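PDB 1VKC: putative acetyl transferase from Pyrococcus furiosus, which probably transfers an acyl group, most likely acetyl, to an acceptor that is not known. Local coordinates for residues A[75-80]-A[95-100]. Numbering follows the deposited sequence.
Sequences GHVWIC and YDIEVV
His76 and Glu98 are a hydrogen-bonded antiparallel pair whose side chains lie side by side, and they are joined twice over, by backbone and by side chain. The main chains exchange a pair of bonds, His76 N to Glu98 O (2.9 Å) and Glu98 N to His76 O (3.0 Å). On the face they share, the imidazole gives NE2-H to Glu98 OE2 at 3.0 Å, coming from above the carboxylate plane, with ring and carboxylate planes nearly perpendicular. What lets the ring reach is its first torsion: CG sits between the backbone N and the carbonyl carbon (chi1 70°), and the imidazole leans over the neighbouring strand. Asp96 OD2 meets the ring edge at CE1, 3.0 Å away, so two carboxylates crowd one imidazole, with that of Asp27 of helix 20-31 close to both. Replacing the imidazole by an alanine's methyl is likely to leave Glu98 OE2 without its NE2 donor and Asp96 OD2 without the ring edge at CE1. Strands 73-83 and 90-99 form a beta hairpin in the central mixed sheet of the GNAT fold. On its other face Val77 and Ile97 form a non-hydrogen-bonded pair, Val77 CB lying 4.2 Å from Ile97 CD1, and both side chains pack on helix 108-122. Farther along, Tyr95 turns its edge to the face of the Trp78 six-membered ring, planes at 51°, with CD1 3.6 Å from Trp78 CE2. The indole also stacks on Phe63. Beyond it, Cys80 CB touches Tyr95 CE1 at 3.6 Å, and SG lies obliquely beside that ring.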
loop_
_atom_site.group_PDB
_atom_site.type_symbol
_atom_site.label_atom_id
_atom_site.label_comp_id
_atom_site.label_asym_id
_atom_site.label_seq_id
_atom_site.Cartn_x
_atom_site.Cartn_y
_atom_site.Cartn_z
ATOM N N GLY A 75 0.174 6.112 -14.645
ATOM C CA GLY A 75 -1.217 6.252 -14.250
ATOM C C GLY A 75 -2.137 5.596 -15.239
ATOM O O GLY A 75 -1.705 5.179 -16.304
ATOM N N HIS A 76 -3.416 5.519 -14.902
ATOM C CA HIS A 76 -4.375 4.880 -15.797
ATOM C C HIS A 76 -5.763 5.448 -15.596
ATOM O O HIS A 76 -6.048 6.100 -14.573
ATOM C CB HIS A 76 -4.391 3.362 -15.543
ATOM C CG HIS A 76 -5.005 2.992 -14.231
ATOM N ND1 HIS A 76 -6.345 2.709 -14.091
ATOM C CD2 HIS A 76 -4.472 2.910 -12.990
ATOM C CE1 HIS A 76 -6.608 2.456 -12.824
ATOM N NE2 HIS A 76 -5.494 2.589 -12.133
ATOM N N VAL A 77 -6.623 5.185 -16.578
ATOM C CA VAL A 77 -8.047 5.376 -16.431
ATOM C C VAL A 77 -8.762 4.093 -16.855
ATOM O O VAL A 77 -8.342 3.427 -17.807
ATOM C CB VAL A 77 -8.556 6.620 -17.187
ATOM C CG1 VAL A 77 -8.158 6.614 -18.657
ATOM C CG2 VAL A 77 -10.051 6.746 -17.036
ATOM N N TRP A 78 -9.792 3.716 -16.088
ATOM C CA TRP A 78 -10.593 2.514 -16.363
ATOM C C TRP A 78 -11.996 2.972 -16.726
ATOM O O TRP A 78 -12.662 3.579 -15.918
ATOM C CB TRP A 78 -10.563 1.589 -15.122
ATOM C CG TRP A 78 -11.360 0.296 -15.204
ATOM C CD1 TRP A 78 -12.026 -0.209 -16.288
ATOM C CD2 TRP A 78 -11.533 -0.664 -14.151
ATOM N NE1 TRP A 78 -12.630 -1.398 -15.958
ATOM C CE2 TRP A 78 -12.336 -1.710 -14.659
ATOM C CE3 TRP A 78 -11.088 -0.742 -12.825
ATOM C CZ2 TRP A 78 -12.711 -2.826 -13.884
ATOM C CZ3 TRP A 78 -11.459 -1.852 -12.045
ATOM C CH2 TRP A 78 -12.266 -2.875 -12.580
ATOM N N ILE A 79 -12.416 2.672 -17.959
ATOM C CA ILE A 79 -13.719 3.058 -18.493
ATOM C C ILE A 79 -14.589 1.832 -18.730
ATOM O O ILE A 79 -14.104 0.809 -19.245
ATOM C CB ILE A 79 -13.568 3.764 -19.853
ATOM C CG1 ILE A 79 -12.472 4.812 -19.819
ATOM C CG2 ILE A 79 -14.912 4.386 -20.293
ATOM C CD1 ILE A 79 -11.921 5.101 -21.166
ATOM N N CYS A 80 -15.869 1.963 -18.387
ATOM C CA CYS A 80 -16.898 0.962 -18.667
ATOM C C CYS A 80 -18.065 1.591 -19.425
ATOM O O CYS A 80 -18.702 2.525 -18.915
ATOM C CB CYS A 80 -17.448 0.391 -17.354
ATOM S SG CYS A 80 -18.616 -0.966 -17.537
ATOM N N TYR A 95 -14.465 3.902 -13.581
ATOM C CA TYR A 95 -14.252 3.205 -12.324
ATOM C C TYR A 95 -13.129 3.838 -11.564
ATOM O O TYR A 95 -13.189 3.968 -10.345
ATOM C CB TYR A 95 -13.923 1.737 -12.566
ATOM C CG TYR A 95 -15.144 0.881 -12.772
ATOM C CD1 TYR A 95 -15.311 0.130 -13.924
ATOM C CD2 TYR A 95 -16.140 0.832 -11.803
ATOM C CE1 TYR A 95 -16.451 -0.664 -14.102
ATOM C CE2 TYR A 95 -17.270 0.049 -11.971
ATOM C CZ TYR A 95 -17.419 -0.690 -13.122
ATOM O OH TYR A 95 -18.546 -1.461 -13.272
ATOM N N ASP A 96 -12.104 4.246 -12.294
ATOM C CA ASP A 96 -10.887 4.665 -11.684
ATOM C C ASP A 96 -10.081 5.600 -12.570
ATOM O O ASP A 96 -10.050 5.439 -13.771
ATOM C CB ASP A 96 -10.057 3.404 -11.417
ATOM C CG ASP A 96 -9.004 3.616 -10.425
ATOM O OD1 ASP A 96 -9.007 4.680 -9.757
ATOM O OD2 ASP A 96 -8.128 2.764 -10.223
ATOM N N ILE A 97 -9.433 6.575 -11.942
ATOM C CA ILE A 97 -8.353 7.325 -12.553
ATOM C C ILE A 97 -7.306 7.567 -11.452
ATOM O O ILE A 97 -7.624 8.095 -10.392
ATOM C CB ILE A 97 -8.878 8.610 -13.209
ATOM C CG1 ILE A 97 -7.743 9.407 -13.847
ATOM C CG2 ILE A 97 -9.639 9.472 -12.219
ATOM C CD1 ILE A 97 -8.204 10.192 -15.046
ATOM N N GLU A 98 -6.085 7.106 -11.698
ATOM C CA GLU A 98 -5.026 7.072 -10.696
ATOM C C GLU A 98 -3.718 7.495 -11.357
ATOM O O GLU A 98 -3.425 7.096 -12.485
ATOM C CB GLU A 98 -4.918 5.654 -10.070
ATOM C CG GLU A 98 -6.027 5.351 -9.060
ATOM C CD GLU A 98 -6.187 3.868 -8.665
ATOM O OE1 GLU A 98 -7.044 3.584 -7.785
ATOM O OE2 GLU A 98 -5.487 2.978 -9.196
ATOM N N VAL A 99 -2.963 8.358 -10.680
ATOM C CA VAL A 99 -1.625 8.752 -11.136
ATOM C C VAL A 99 -0.654 8.475 -9.975
ATOM O O VAL A 99 -0.985 8.731 -8.828
ATOM C CB VAL A 99 -1.593 10.229 -11.564
ATOM C CG1 VAL A 99 -0.175 10.682 -11.931
ATOM C CG2 VAL A 99 -2.563 10.471 -12.730
ATOM N N VAL A 100 0.517 7.919 -10.273
ATOM C CA VAL A 100 1.485 7.584 -9.215
ATOM C C VAL A 100 1.978 8.852 -8.543
ATOM O O VAL A 100 2.079 9.886 -9.171
ATOM C CB VAL A 100 2.672 6.740 -9.721
ATOM C CG1 VAL A 100 2.184 5.431 -10.219
ATOM C CG2 VAL A 100 3.491 7.491 -10.800
#